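Local coordinates for salicylaldehyde dehydrogenase NahF (Pseudomonas putida, PDB 4JZ6), which probably oxidises salicylaldehyde to salicylate with NAD+ and water, a step in the bacterial breakdown of naphthalene, at residues A[359-362]-A[363-367]; A[316-319]-A[320-324]; A[22-26]-A[27-31]; A[54-57]-A[58-62]; A[471-475]-A[476-480]. One frame throughout, in Å; residues are numbered along the deposited sequence.

Interaction 1 (A[359-362]-A[363-367]); sequences DAID and KGAKV
The peptide carbonyl of Ala360 takes an N-H on each of its two faces: Ala365 N at 3.0 Å from Ala360 O, 36° out of the carbonyl plane, and Lys363 N on the opposite face, 64° out. The carboxylate of Asp359 is the other flat group. Its OD1 meets the end of the extended Lys363 chain in a salt bridge whose hydrogen bond is weak, with Lys363 NZ 3.3 Å from Asp359 OD1, while OD2 accepts from Arg391 N. Lys363 NZ has a second partner in Asp389 O, so the two charges are tied to the following chain as well as to each other. The backbone turns out of helix 349-362 by a Schellman motif: Ala365 N reaches back five residues, and Gly364 has the positive phi of the motif. Gly364 N lies 3.5 Å from Ile361 O, a weak bond. The apolar element is present too, Ala360 CB lying 3.8 Å from Ala365 CB. Beyond the turn Ile361 extends CD1 across Val367 CG2, at 3.5 Å; chi1 of Ile361, -131°, is close to eclipsed but carries CD1 to the first residues of strand 366-369, where Lys366 pairs by backbone bonds with Asp384.

Interaction 2 (A[316-319]-A[320-324]); sequences EFVA and RFVEK. With SO4 (sulfate ion), chain E.
Phe317 and Phe321 lie side by side one helical turn apart and point the same way, their ring centroids 5.7 Å apart and their planes inclined at 36°. In both, CG stands opposite the backbone N, which sends the rings off the same flank of helix 311-327 towards helix 282-294 and strand 306-310. One residue further along, Val318 CG1 stands 4.2 Å from Val322 CG2, and these two side chains rest on strand 381-384. This apolar flank is the close-packed part, and regular i to i+4 bonds underlie it, such as Phe321 N to Phe317 O at 2.9 Å.

The polar flank is looser. Glu316 and Arg320 run alongside one another with carboxylate and guanidinium planes 48° apart, joined by a salt bridge from Glu316 OE2 to Arg320 NH2. Its modelled length of 2.4 Å is too short to be taken literally. Past it, Arg320 NH1 donates almost straight (164°) to O4 of a sulfate ion, 3.2 Å away and at the guanidinium edge; the bond from NH2 to O1 is weak. Ile282 N, Asn283 N and Arg431 also bind this sulfate, which probably came from the crystallisation liquor. With a carboxylate and a sulfate sharing its guanidinium, Arg320 is likely to stay positively charged, and the backbone N-H groups where helix 282-294 begins would reinforce the attraction for the anion.

Interaction 3 (A[22-26]-A[27-31]); sequences LFINN and AWIDS
This is a tight beta hairpin, strand 18-24 turning back into strand 27-29, at the outer border of a four-stranded mixed sheet. The short axes of 22-24 and 27-29 approach to 4.7 Å and run antiparallel at 144°. Leu22 and Ile29 form a hydrogen-bonded pair, with Leu22 N 2.8 Å from Ile29 O and Ile29 N 2.9 Å from Leu22 O. Positive phi at both Asn25 and Asn26 gives the two-residue turn a type I'-like course.

The aromatic face carries the contact. In the non-hydrogen-bonded pair Phe23-Trp28, Phe23 CD1 sits over the centre of the indole face, 3.2 Å from Trp28 CE2, which is tight packing. Phe23 CB makes a CH-pi contact with the six-membered ring, 3.7 Å from its centroid and nearly on the normal. The ring planes are inclined at 48°, oblique rather than stacked. Trp28 keeps CG beside its backbone N (chi1 -70°), laying the indole back over Phe23, and NE1 bonds to Gln206 OE1 of helix 195-208. Were Trp28 an alanine, the Phe23 ring would probably lose the indole face that packs on it, and Gln206 OE1 its indole N-H.

On the opposite face Leu22 CB meets Ile29 CG1 at 4.0 Å, and Ile29 CD1 reaches Ile24. Phe23 and Trp28 thus face helix 195-208, Leu22 and Ile24 helix 56-73. With Phe23 also paired by backbone bonds to Tyr217 of strand 215-218, this is a two-residue beta hairpin at the border of what is, as in the family, probably the coenzyme-binding domain.

Interaction 4 (A[54-57]-A[58-62]); sequences ATVT and DAIKA
Thr55 and Asp58 are turned towards each other by their first torsions: chi1 of 62° sets Thr55 OG1 between its own backbone N and carbonyl carbon, and chi1 of -67° swings the Asp58 carboxylate back beside its own N, facing the chain ahead of the helix. Each side chain then takes the other's backbone N-H. Asp58 N donates to Thr55 OG1 at 3.2 Å, and Thr55 N to Asp58 OD2 at 2.9 Å, nearly straight (162°) and on the anti lone pair of OD2. These reciprocal bonds make a capping box, with Thr55 as the N-cap of helix 56-73. Thr55 OG1 and Asp58 OD2 are also only 2.8 Å apart, but Ser32 OG lies within bonding distance of the same hydroxyl, and which bond uses its proton is not settled.

Ser32 N adds a further donor to OD2, so this one oxygen gathers several polar groups, and the negative charge would suit the N-terminal end of the helix dipole. With an alanine in place of Asp58, Thr55 N and Ser32 N would probably be left without this acceptor and the cap would be weakened. The first turn proceeds regularly, Ala59 N bonding to Thr55 O at 3.1 Å. Val56 and Ile60 touch along one side, and Val56 and Ala59 pack on helix 225-233. Ala54 and Asp58 meet Leu22 of strand 18-24, while Ala54, Ala59 and Ala62 lie against Leu218 of strand 215-218.

Interaction 5 (A[471-475]-A[476-480]); sequences YGRFD and GRAVI. With EDO (1,2-ethanediol), chain K.
Val479 folds back over the chain that precedes it: CB lies 3.5 Å from Asp475 O, CG1 stays 3.9 Å from the same oxygen, and CG2, set opposite the backbone N by a chi1 of 70°, enters the bend at 3.5 Å from Arg473 O and 3.7 Å from Phe474 CA. CG2 also comes within 4.0 Å of Phe474 CD1, approaching that ring obliquely. The backbone tie, Val479 N to Asp475 O, is weak; Ala478 CB packs on Arg473 CB, and backbone bonds from Phe474 to Tyr463 and from Gly476 to Ala459 hold the bend from outside. The Phe474 ring reaches strand 264-267, its side chain about 3 Å, nearest atoms, from that of Glu267, the predicted active-site residue. Asp475 gives OD1 to Tyr178 and OD2 to Asn457.

Tyr471 lines a salicylaldehyde-binding pocket. Next to it Gly472 N donates at 3.0 Å to O1 of an ethanediol, probably from the crystallisation liquor, which also bonds to Asp481 of the second subunit, at the subunit interface; its C1 lies over the Arg473 guanidinium face. Arg473 NE bonds to Gly472 O at 2.6 Å, from above the carbonyl plane. With a further weak bond to Gly465 O, the guanidinium is likely to be held in place by carbonyl oxygens.

In the fold
Interactions 3 and 4 touch, with centres 11 Å apart: Leu22 CD2 lies 3.7 Å from Ala54 CB, and Ile24 CD1 3.6 Å from Asp58 O, so the hairpin rests on the capped first turn of helix 56-73. Interactions 1 and 2 lie across the chain, nearest atoms about 7 Å apart; helix 311-327 packs on strand 381-384, with which strand 366-369 of interaction 1 pairs. Some 50 Å separates the centres of these two pairs. Interaction 5 lies nearer the middle, its centre about 30 Å from that of interaction 3 and 37 Å from that of interaction 2. It alone reaches a ligand pocket, through Tyr471, and Glu267, through Phe474; the other four are structural contacts remote from those sites.

Interaction 1 (A[359-362]-A[363-367])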
loop_
_atom_site.group_PDB
_atom_site.type_symbol
_atom_site.label_atom_id
_atom_site.label_comp_id
_atom_site.label_asym_id
_atom_site.label_seq_id
_atom_site.Cartn_x
_atom_site.Cartn_y
_atom_site.Cartn_z
ATOM N N ASP A 359 -10.670 34.025 9.416
ATOM C CA ASP A 359 -11.454 33.675 8.238
ATOM C C ASP A 359 -12.860 33.224 8.615
ATOM O O ASP A 359 -13.845 33.713 8.062
ATOM C CB ASP A 359 -10.756 32.584 7.424
ATOM C CG ASP A 359 -11.611 32.081 6.276
ATOM O OD1 ASP A 359 -11.531 32.665 5.174
ATOM O OD2 ASP A 359 -12.370 31.109 6.481
ATOM N N ALA A 360 -12.939 32.290 9.557
ATOM C CA ALA A 360 -14.218 31.818 10.072
ATOM C C ALA A 360 -15.027 32.969 10.660
ATOM O O ALA A 360 -16.208 33.131 10.350
ATOM C CB ALA A 360 -14.000 30.740 11.119
ATOM N N ILE A 361 -14.380 33.773 11.495
ATOM C CA ILE A 361 -15.062 34.855 12.194
ATOM C C ILE A 361 -15.580 35.952 11.248
ATOM O O ILE A 361 -16.643 36.542 11.486
ATOM C CB ILE A 361 -14.171 35.429 13.341
ATOM C CG1 ILE A 361 -14.980 35.518 14.629
ATOM C CG2 ILE A 361 -13.553 36.776 12.984
ATOM C CD1 ILE A 361 -15.631 34.217 14.982
ATOM N N ASP A 362 -14.846 36.201 10.164
ATOM C CA ASP A 362 -15.248 37.203 9.182
ATOM C C ASP A 362 -16.410 36.701 8.338
ATOM O O ASP A 362 -17.127 37.493 7.730
ATOM C CB ASP A 362 -14.076 37.582 8.273
ATOM C CG ASP A 362 -13.036 38.432 8.981
ATOM O OD1 ASP A 362 -13.384 39.115 9.968
ATOM O OD2 ASP A 362 -11.869 38.424 8.538
ATOM N N LYS A 363 -16.591 35.382 8.311
ATOM C CA LYS A 363 -17.639 34.756 7.509
ATOM C C LYS A 363 -18.839 34.316 8.337
ATOM O O LYS A 363 -19.595 33.443 7.920
ATOM C CB LYS A 363 -17.087 33.559 6.730
ATOM C CG LYS A 363 -16.093 33.931 5.648
ATOM C CD LYS A 363 -15.560 32.697 4.937
ATOM C CE LYS A 363 -14.574 33.074 3.843
ATOM N NZ LYS A 363 -14.058 31.883 3.122
ATOM N N GLY A 364 -19.012 34.908 9.512
ATOM C CA GLY A 364 -20.212 34.673 10.293
ATOM C C GLY A 364 -20.093 33.726 11.472
ATOM O O GLY A 364 -21.051 33.573 12.236
ATOM N N ALA A 365 -18.937 33.088 11.632
ATOM C CA ALA A 365 -18.739 32.184 12.761
ATOM C C ALA A 365 -18.899 32.927 14.085
ATOM O O ALA A 365 -18.763 34.152 14.152
ATOM C CB ALA A 365 -17.388 31.499 12.687
ATOM N N LYS A 366 -19.192 32.173 15.134
ATOM C CA LYS A 366 -19.521 32.751 16.422
ATOM C C LYS A 366 -18.663 32.113 17.516
ATOM O O LYS A 366 -18.740 30.907 17.753
ATOM C CB LYS A 366 -21.016 32.549 16.692
ATOM C CG LYS A 366 -21.501 32.979 18.060
ATOM C CD LYS A 366 -23.005 32.750 18.198
ATOM C CE LYS A 366 -23.453 32.850 19.650
ATOM N NZ LYS A 366 -22.943 34.090 20.306
ATOM N N VAL A 367 -17.818 32.919 18.156
ATOM C CA VAL A 367 -17.009 32.440 19.268
ATOM C C VAL A 367 -17.922 32.265 20.471
ATOM O O VAL A 367 -18.313 33.244 21.110
ATOM C CB VAL A 367 -15.890 33.440 19.637
ATOM C CG1 VAL A 367 -15.024 32.885 20.758
ATOM C CG2 VAL A 367 -15.037 33.750 18.430
#

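Interaction 2 (A[316-319]-A[320-324])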
loop_
_atom_site.group_PDB
_atom_site.type_symbol
_atom_site.label_atom_id
_atom_site.label_comp_id
_atom_site.label_asym_id
_atom_site.label_seq_id
_atom_site.Cartn_x
_atom_site.Cartn_y
_atom_site.Cartn_z
ATOM N N GLU A 316 -28.812 23.363 23.087
ATOM C CA GLU A 316 -28.671 22.777 24.411
ATOM C C GLU A 316 -27.296 22.146 24.563
ATOM O O GLU A 316 -26.614 22.363 25.564
ATOM C CB GLU A 316 -29.755 21.733 24.655
ATOM C CG GLU A 316 -29.671 21.045 26.004
ATOM C CD GLU A 316 -30.662 19.897 26.128
ATOM O OE1 GLU A 316 -31.527 19.747 25.231
ATOM O OE2 GLU A 316 -30.572 19.138 27.117
ATOM N N PHE A 317 -26.893 21.373 23.558
ATOM C CA PHE A 317 -25.594 20.706 23.571
ATOM C C PHE A 317 -24.442 21.699 23.642
ATOM O O PHE A 317 -23.494 21.507 24.408
ATOM C CB PHE A 317 -25.423 19.822 22.335
ATOM C CG PHE A 317 -24.030 19.295 22.161
ATOM C CD1 PHE A 317 -23.627 18.142 22.815
ATOM C CD2 PHE A 317 -23.119 19.954 21.345
ATOM C CE1 PHE A 317 -22.343 17.658 22.661
ATOM C CE2 PHE A 317 -21.835 19.478 21.189
ATOM C CZ PHE A 317 -21.445 18.327 21.845
ATOM N N VAL A 318 -24.516 22.744 22.823
ATOM C CA VAL A 318 -23.474 23.762 22.791
ATOM C C VAL A 318 -23.350 24.456 24.145
ATOM O O VAL A 318 -22.246 24.726 24.615
ATOM C CB VAL A 318 -23.715 24.801 21.662
ATOM C CG1 VAL A 318 -22.765 25.982 21.792
ATOM C CG2 VAL A 318 -23.555 24.153 20.301
ATOM N N ALA A 319 -24.485 24.715 24.785
ATOM C CA ALA A 319 -24.481 25.362 26.094
ATOM C C ALA A 319 -23.728 24.536 27.140
ATOM O O ALA A 319 -22.893 25.064 27.873
ATOM C CB ALA A 319 -25.900 25.653 26.554
ATOM N N ARG A 320 -24.020 23.239 27.201
ATOM C CA ARG A 320 -23.355 22.360 28.159
ATOM C C ARG A 320 -21.867 22.237 27.845
ATOM O O ARG A 320 -21.024 22.336 28.739
ATOM C CB ARG A 320 -24.004 20.973 28.180
ATOM C CG ARG A 320 -25.485 20.982 28.510
ATOM C CD ARG A 320 -25.928 19.618 29.016
ATOM N NE ARG A 320 -27.371 19.421 28.896
ATOM C CZ ARG A 320 -27.976 18.244 29.037
ATOM N NH1 ARG A 320 -27.263 17.156 29.305
ATOM N NH2 ARG A 320 -29.294 18.150 28.905
ATOM N N PHE A 321 -21.562 22.018 26.569
ATOM C CA PHE A 321 -20.190 21.917 26.084
ATOM C C PHE A 321 -19.385 23.145 26.514
ATOM O O PHE A 321 -18.260 23.026 27.004
ATOM C CB PHE A 321 -20.207 21.798 24.559
ATOM C CG PHE A 321 -18.885 21.428 23.951
ATOM C CD1 PHE A 321 -17.906 20.793 24.701
ATOM C CD2 PHE A 321 -18.623 21.716 22.617
ATOM C CE1 PHE A 321 -16.687 20.456 24.129
ATOM C CE2 PHE A 321 -17.414 21.383 22.041
ATOM C CZ PHE A 321 -16.442 20.753 22.796
ATOM N N VAL A 322 -19.977 24.322 26.345
ATOM C CA VAL A 322 -19.298 25.566 26.675
ATOM C C VAL A 322 -19.062 25.687 28.177
ATOM O O VAL A 322 -17.998 26.131 28.616
ATOM C CB VAL A 322 -20.067 26.791 26.131
ATOM C CG1 VAL A 322 -19.669 28.069 26.875
ATOM C CG2 VAL A 322 -19.819 26.934 24.638
ATOM N N GLU A 323 -20.050 25.265 28.958
ATOM C CA GLU A 323 -19.949 25.310 30.409
ATOM C C GLU A 323 -18.737 24.506 30.875
ATOM O O GLU A 323 -17.862 25.037 31.562
ATOM C CB GLU A 323 -21.237 24.780 31.045
ATOM C CG GLU A 323 -21.539 25.341 32.423
ATOM C CD GLU A 323 -20.737 24.666 33.520
ATOM O OE1 GLU A 323 -20.565 23.426 33.456
ATOM O OE2 GLU A 323 -20.278 25.378 34.442
ATOM N N LYS A 324 -18.680 23.237 30.482
ATOM C CA LYS A 324 -17.567 22.360 30.845
ATOM C C LYS A 324 -16.216 22.889 30.355
ATOM O O LYS A 324 -15.221 22.870 31.085
ATOM C CB LYS A 324 -17.790 20.958 30.277
ATOM C CG LYS A 324 -18.993 20.238 30.835
ATOM C CD LYS A 324 -18.925 20.135 32.345
ATOM C CE LYS A 324 -20.095 19.326 32.883
ATOM N NZ LYS A 324 -20.365 19.602 34.322
HETATM S S SO4 E . -29.713 13.924 28.201
HETATM O O1 SO4 E . -30.642 15.051 28.125
HETATM O O2 SO4 E . -30.417 12.766 28.748
HETATM O O3 SO4 E . -29.245 13.620 26.853
HETATM O O4 SO4 E . -28.573 14.251 29.059
#

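Interaction 3 (A[22-26]-A[27-31])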
loop_
_atom_site.group_PDB
_atom_site.type_symbol
_atom_site.label_atom_id
_atom_site.label_comp_id
_atom_site.label_asym_id
_atom_site.label_seq_id
_atom_site.Cartn_x
_atom_site.Cartn_y
_atom_site.Cartn_z
ATOM N N LEU A 22 23.093 11.099 18.679
ATOM C CA LEU A 22 22.577 10.155 17.685
ATOM C C LEU A 22 22.835 8.730 18.169
ATOM O O LEU A 22 23.669 8.512 19.052
ATOM C CB LEU A 22 23.280 10.369 16.342
ATOM C CG LEU A 22 22.643 11.276 15.284
ATOM C CD1 LEU A 22 21.772 12.369 15.899
ATOM C CD2 LEU A 22 23.726 11.871 14.380
ATOM N N PHE A 23 22.136 7.756 17.593
ATOM C CA PHE A 23 22.345 6.361 17.976
ATOM C C PHE A 23 22.497 5.432 16.771
ATOM O O PHE A 23 21.543 5.203 16.027
ATOM C CB PHE A 23 21.205 5.886 18.869
ATOM C CG PHE A 23 21.412 4.519 19.443
ATOM C CD1 PHE A 23 22.274 4.326 20.514
ATOM C CD2 PHE A 23 20.735 3.425 18.923
ATOM C CE1 PHE A 23 22.463 3.063 21.058
ATOM C CE2 PHE A 23 20.918 2.164 19.457
ATOM C CZ PHE A 23 21.779 1.981 20.530
ATOM N N ILE A 24 23.707 4.906 16.583
ATOM C CA ILE A 24 23.994 3.964 15.503
ATOM C C ILE A 24 24.877 2.816 15.999
ATOM O O ILE A 24 25.909 3.053 16.627
ATOM C CB ILE A 24 24.701 4.653 14.321
ATOM C CG1 ILE A 24 23.845 5.795 13.771
ATOM C CG2 ILE A 24 25.009 3.646 13.233
ATOM C CD1 ILE A 24 24.442 6.478 12.566
ATOM N N ASN A 25 24.463 1.581 15.716
ATOM C CA ASN A 25 25.218 0.385 16.104
ATOM C C ASN A 25 25.525 0.271 17.597
ATOM O O ASN A 25 26.675 0.056 17.980
ATOM C CB ASN A 25 26.524 0.288 15.309
ATOM C CG ASN A 25 26.423 -0.664 14.138
ATOM O OD1 ASN A 25 25.717 -1.674 14.199
ATOM N ND2 ASN A 25 27.136 -0.351 13.059
ATOM N N ASN A 26 24.496 0.404 18.429
ATOM C CA ASN A 26 24.657 0.334 19.879
ATOM C C ASN A 26 25.651 1.363 20.405
ATOM O O ASN A 26 26.286 1.156 21.443
ATOM C CB ASN A 26 25.047 -1.083 20.325
ATOM C CG ASN A 26 23.840 -1.986 20.526
ATOM O OD1 ASN A 26 22.698 -1.592 20.274
ATOM N ND2 ASN A 26 24.092 -3.211 20.976
ATOM N N ALA A 27 25.782 2.471 19.681
ATOM C CA ALA A 27 26.698 3.535 20.081
ATOM C C ALA A 27 26.033 4.904 20.013
ATOM O O ALA A 27 25.450 5.273 18.993
ATOM C CB ALA A 27 27.951 3.513 19.216
ATOM N N TRP A 28 26.119 5.654 21.108
ATOM C CA TRP A 28 25.651 7.032 21.114
ATOM C C TRP A 28 26.777 7.952 20.657
ATOM O O TRP A 28 27.869 7.941 21.228
ATOM C CB TRP A 28 25.142 7.419 22.496
ATOM C CG TRP A 28 23.861 6.733 22.866
ATOM C CD1 TRP A 28 23.719 5.607 23.628
ATOM C CD2 TRP A 28 22.537 7.131 22.491
ATOM N NE1 TRP A 28 22.388 5.279 23.749
ATOM C CE2 TRP A 28 21.643 6.201 23.064
ATOM C CE3 TRP A 28 22.020 8.182 21.732
ATOM C CZ2 TRP A 28 20.263 6.291 22.893
ATOM C CZ3 TRP A 28 20.650 8.268 21.563
ATOM C CH2 TRP A 28 19.788 7.329 22.142
ATOM N N ILE A 29 26.510 8.736 19.616
ATOM C CA ILE A 29 27.554 9.493 18.928
ATOM C C ILE A 29 27.099 10.886 18.507
ATOM O O ILE A 29 25.903 11.156 18.399
ATOM C CB ILE A 29 28.008 8.769 17.648
ATOM C CG1 ILE A 29 26.799 8.455 16.770
ATOM C CG2 ILE A 29 28.749 7.491 17.978
ATOM C CD1 ILE A 29 27.155 7.821 15.456
ATOM N N ASP A 30 28.066 11.763 18.258
ATOM C CA ASP A 30 27.788 13.081 17.701
ATOM C C ASP A 30 27.543 12.938 16.204
ATOM O O ASP A 30 27.809 11.882 15.629
ATOM C CB ASP A 30 28.972 14.018 17.936
ATOM C CG ASP A 30 29.307 14.184 19.403
ATOM O OD1 ASP A 30 28.369 14.306 20.218
ATOM O OD2 ASP A 30 30.511 14.188 19.737
ATOM N N SER A 31 27.037 13.993 15.572
ATOM C CA SER A 31 26.827 13.970 14.129
ATOM C C SER A 31 28.160 14.144 13.417
ATOM O O SER A 31 29.138 14.582 14.020
ATOM C CB SER A 31 25.859 15.067 13.701
ATOM O OG SER A 31 26.440 16.347 13.884
#

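Interaction 4 (A[54-57]-A[58-62])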
loop_
_atom_site.group_PDB
_atom_site.type_symbol
_atom_site.label_atom_id
_atom_site.label_comp_id
_atom_site.label_asym_id
_atom_site.label_seq_id
_atom_site.Cartn_x
_atom_site.Cartn_y
_atom_site.Cartn_z
ATOM N N ALA A 54 22.073 15.503 13.016
ATOM C CA ALA A 54 22.492 14.531 12.010
ATOM C C ALA A 54 22.692 15.147 10.635
ATOM O O ALA A 54 22.012 16.099 10.263
ATOM C CB ALA A 54 21.488 13.395 11.929
ATOM N N THR A 55 23.645 14.602 9.893
ATOM C CA THR A 55 23.842 14.987 8.506
ATOM C C THR A 55 23.343 13.861 7.618
ATOM O O THR A 55 22.977 12.791 8.110
ATOM C CB THR A 55 25.318 15.222 8.178
ATOM O OG1 THR A 55 26.050 14.004 8.369
ATOM C CG2 THR A 55 25.891 16.315 9.063
ATOM N N VAL A 56 23.334 14.109 6.312
ATOM C CA VAL A 56 22.990 13.078 5.345
ATOM C C VAL A 56 23.959 11.912 5.493
ATOM O O VAL A 56 23.555 10.746 5.438
ATOM C CB VAL A 56 23.042 13.626 3.912
ATOM C CG1 VAL A 56 22.995 12.492 2.902
ATOM C CG2 VAL A 56 21.900 14.596 3.687
ATOM N N THR A 57 25.232 12.239 5.708
ATOM C CA THR A 57 26.254 11.228 5.935
ATOM C C THR A 57 25.875 10.310 7.090
ATOM O O THR A 57 25.997 9.091 6.981
ATOM C CB THR A 57 27.633 11.857 6.221
ATOM O OG1 THR A 57 28.011 12.715 5.135
ATOM C CG2 THR A 57 28.682 10.770 6.386
ATOM N N ASP A 58 25.408 10.899 8.192
ATOM C CA ASP A 58 24.972 10.120 9.353
ATOM C C ASP A 58 23.808 9.210 8.983
ATOM O O ASP A 58 23.730 8.065 9.431
ATOM C CB ASP A 58 24.566 11.028 10.521
ATOM C CG ASP A 58 25.746 11.792 11.114
ATOM O OD1 ASP A 58 26.646 11.152 11.705
ATOM O OD2 ASP A 58 25.765 13.038 11.005
ATOM N N ALA A 59 22.909 9.722 8.152
ATOM C CA ALA A 59 21.731 8.969 7.755
ATOM C C ALA A 59 22.103 7.735 6.934
ATOM O O ALA A 59 21.515 6.667 7.100
ATOM C CB ALA A 59 20.772 9.857 6.984
ATOM N N ILE A 60 23.080 7.882 6.049
ATOM C CA ILE A 60 23.506 6.758 5.231
ATOM C C ILE A 60 24.209 5.714 6.101
ATOM O O ILE A 60 24.036 4.506 5.900
ATOM C CB ILE A 60 24.419 7.207 4.073
ATOM C CG1 ILE A 60 23.704 8.252 3.212
ATOM C CG2 ILE A 60 24.826 6.026 3.227
ATOM C CD1 ILE A 60 22.322 7.826 2.770
ATOM N N LYS A 61 24.986 6.190 7.072
ATOM C CA LYS A 61 25.652 5.313 8.030
ATOM C C LYS A 61 24.615 4.512 8.804
ATOM O O LYS A 61 24.822 3.335 9.110
ATOM C CB LYS A 61 26.507 6.124 9.005
ATOM C CG LYS A 61 27.988 5.795 8.954
ATOM C CD LYS A 61 28.664 6.469 7.769
ATOM C CE LYS A 61 30.122 6.031 7.620
ATOM N NZ LYS A 61 30.264 4.714 6.928
ATOM N N ALA A 62 23.495 5.163 9.109
ATOM C CA ALA A 62 22.399 4.530 9.832
ATOM C C ALA A 62 21.751 3.428 8.996
ATOM O O ALA A 62 21.430 2.351 9.505
ATOM C CB ALA A 62 21.364 5.572 10.238
#

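Interaction 5 (A[471-475]-A[476-480])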
loop_
_atom_site.group_PDB
_atom_site.type_symbol
_atom_site.label_atom_id
_atom_site.label_comp_id
_atom_site.label_asym_id
_atom_site.label_seq_id
_atom_site.Cartn_x
_atom_site.Cartn_y
_atom_site.Cartn_z
ATOM N N TYR A 471 -2.840 5.919 3.966
ATOM C CA TYR A 471 -3.192 4.525 3.759
ATOM C C TYR A 471 -2.216 3.644 4.519
ATOM O O TYR A 471 -1.172 4.110 4.979
ATOM C CB TYR A 471 -3.184 4.180 2.272
ATOM C CG TYR A 471 -2.034 4.781 1.500
ATOM C CD1 TYR A 471 -0.739 4.294 1.654
ATOM C CD2 TYR A 471 -2.245 5.827 0.600
ATOM C CE1 TYR A 471 0.318 4.833 0.943
ATOM C CE2 TYR A 471 -1.189 6.377 -0.119
ATOM C CZ TYR A 471 0.089 5.873 0.058
ATOM O OH TYR A 471 1.150 6.402 -0.644
ATOM N N GLY A 472 -2.544 2.368 4.647
ATOM C CA GLY A 472 -1.740 1.490 5.474
ATOM C C GLY A 472 -2.272 1.502 6.889
ATOM O O GLY A 472 -3.252 2.189 7.179
ATOM N N ARG A 473 -1.628 0.760 7.783
ATOM C CA ARG A 473 -2.185 0.602 9.118
ATOM C C ARG A 473 -1.169 0.156 10.180
ATOM O O ARG A 473 -0.406 -0.788 9.970
ATOM C CB ARG A 473 -3.360 -0.383 9.058
ATOM C CG ARG A 473 -4.571 0.040 9.871
ATOM C CD ARG A 473 -5.774 0.365 8.988
ATOM N NE ARG A 473 -5.606 1.607 8.240
ATOM C CZ ARG A 473 -6.580 2.230 7.578
ATOM N NH1 ARG A 473 -6.322 3.353 6.923
ATOM N NH2 ARG A 473 -7.811 1.740 7.574
ATOM N N PHE A 474 -1.160 0.850 11.317
ATOM C CA PHE A 474 -0.451 0.368 12.501
ATOM C C PHE A 474 -1.442 -0.388 13.390
ATOM O O PHE A 474 -2.656 -0.292 13.186
ATOM C CB PHE A 474 0.170 1.526 13.289
ATOM C CG PHE A 474 1.498 1.992 12.763
ATOM C CD1 PHE A 474 2.617 1.176 12.837
ATOM C CD2 PHE A 474 1.638 3.266 12.227
ATOM C CE1 PHE A 474 3.853 1.617 12.367
ATOM C CE2 PHE A 474 2.862 3.707 11.753
ATOM C CZ PHE A 474 3.973 2.879 11.824
ATOM N N ASP A 475 -0.919 -1.143 14.359
ATOM C CA ASP A 475 -1.730 -1.906 15.326
ATOM C C ASP A 475 -2.597 -3.004 14.703
ATOM O O ASP A 475 -2.753 -3.074 13.481
ATOM C CB ASP A 475 -2.590 -0.976 16.181
ATOM C CG ASP A 475 -1.767 0.018 16.950
ATOM O OD1 ASP A 475 -0.740 -0.396 17.528
ATOM O OD2 ASP A 475 -2.138 1.214 16.967
ATOM N N GLY A 476 -3.156 -3.863 15.553
ATOM C CA GLY A 476 -3.994 -4.959 15.089
ATOM C C GLY A 476 -3.232 -5.974 14.257
ATOM O O GLY A 476 -2.011 -5.906 14.140
ATOM N N ARG A 477 -3.944 -6.927 13.674
ATOM C CA ARG A 477 -3.290 -7.901 12.818
ATOM C C ARG A 477 -2.850 -7.256 11.503
ATOM O O ARG A 477 -1.912 -7.722 10.856
ATOM C CB ARG A 477 -4.210 -9.085 12.546
ATOM C CG ARG A 477 -4.601 -9.897 13.771
ATOM C CD ARG A 477 -5.595 -10.987 13.364
ATOM N NE ARG A 477 -5.972 -11.884 14.456
ATOM C CZ ARG A 477 -6.955 -12.777 14.372
ATOM N NH1 ARG A 477 -7.661 -12.879 13.249
ATOM N NH2 ARG A 477 -7.242 -13.562 15.405
ATOM N N ALA A 478 -3.518 -6.173 11.115
ATOM C CA ALA A 478 -3.256 -5.532 9.824
ATOM C C ALA A 478 -1.836 -4.980 9.677
ATOM O O ALA A 478 -1.326 -4.834 8.567
ATOM C CB ALA A 478 -4.268 -4.435 9.567
ATOM N N VAL A 479 -1.203 -4.666 10.799
ATOM C CA VAL A 479 0.112 -4.059 10.765
ATOM C C VAL A 479 1.157 -5.058 10.245
ATOM O O VAL A 479 2.213 -4.666 9.745
ATOM C CB VAL A 479 0.501 -3.514 12.157
ATOM C CG1 VAL A 479 0.764 -4.655 13.125
ATOM C CG2 VAL A 479 1.717 -2.601 12.062
ATOM N N ILE A 480 0.851 -6.348 10.345
ATOM C CA ILE A 480 1.803 -7.388 9.955
ATOM C C ILE A 480 2.161 -7.331 8.475
ATOM O O ILE A 480 3.327 -7.423 8.106
ATOM C CB ILE A 480 1.275 -8.790 10.294
ATOM C CG1 ILE A 480 1.119 -8.936 11.809
ATOM C CG2 ILE A 480 2.212 -9.866 9.755
ATOM C CD1 ILE A 480 0.470 -10.234 12.230
HETATM C C1 EDO K . -5.619 0.043 4.656
HETATM O O1 EDO K . -5.096 1.002 3.720
HETATM C C2 EDO K . -4.632 -1.107 4.843
HETATM O O2 EDO K . -5.263 -2.224 5.487
#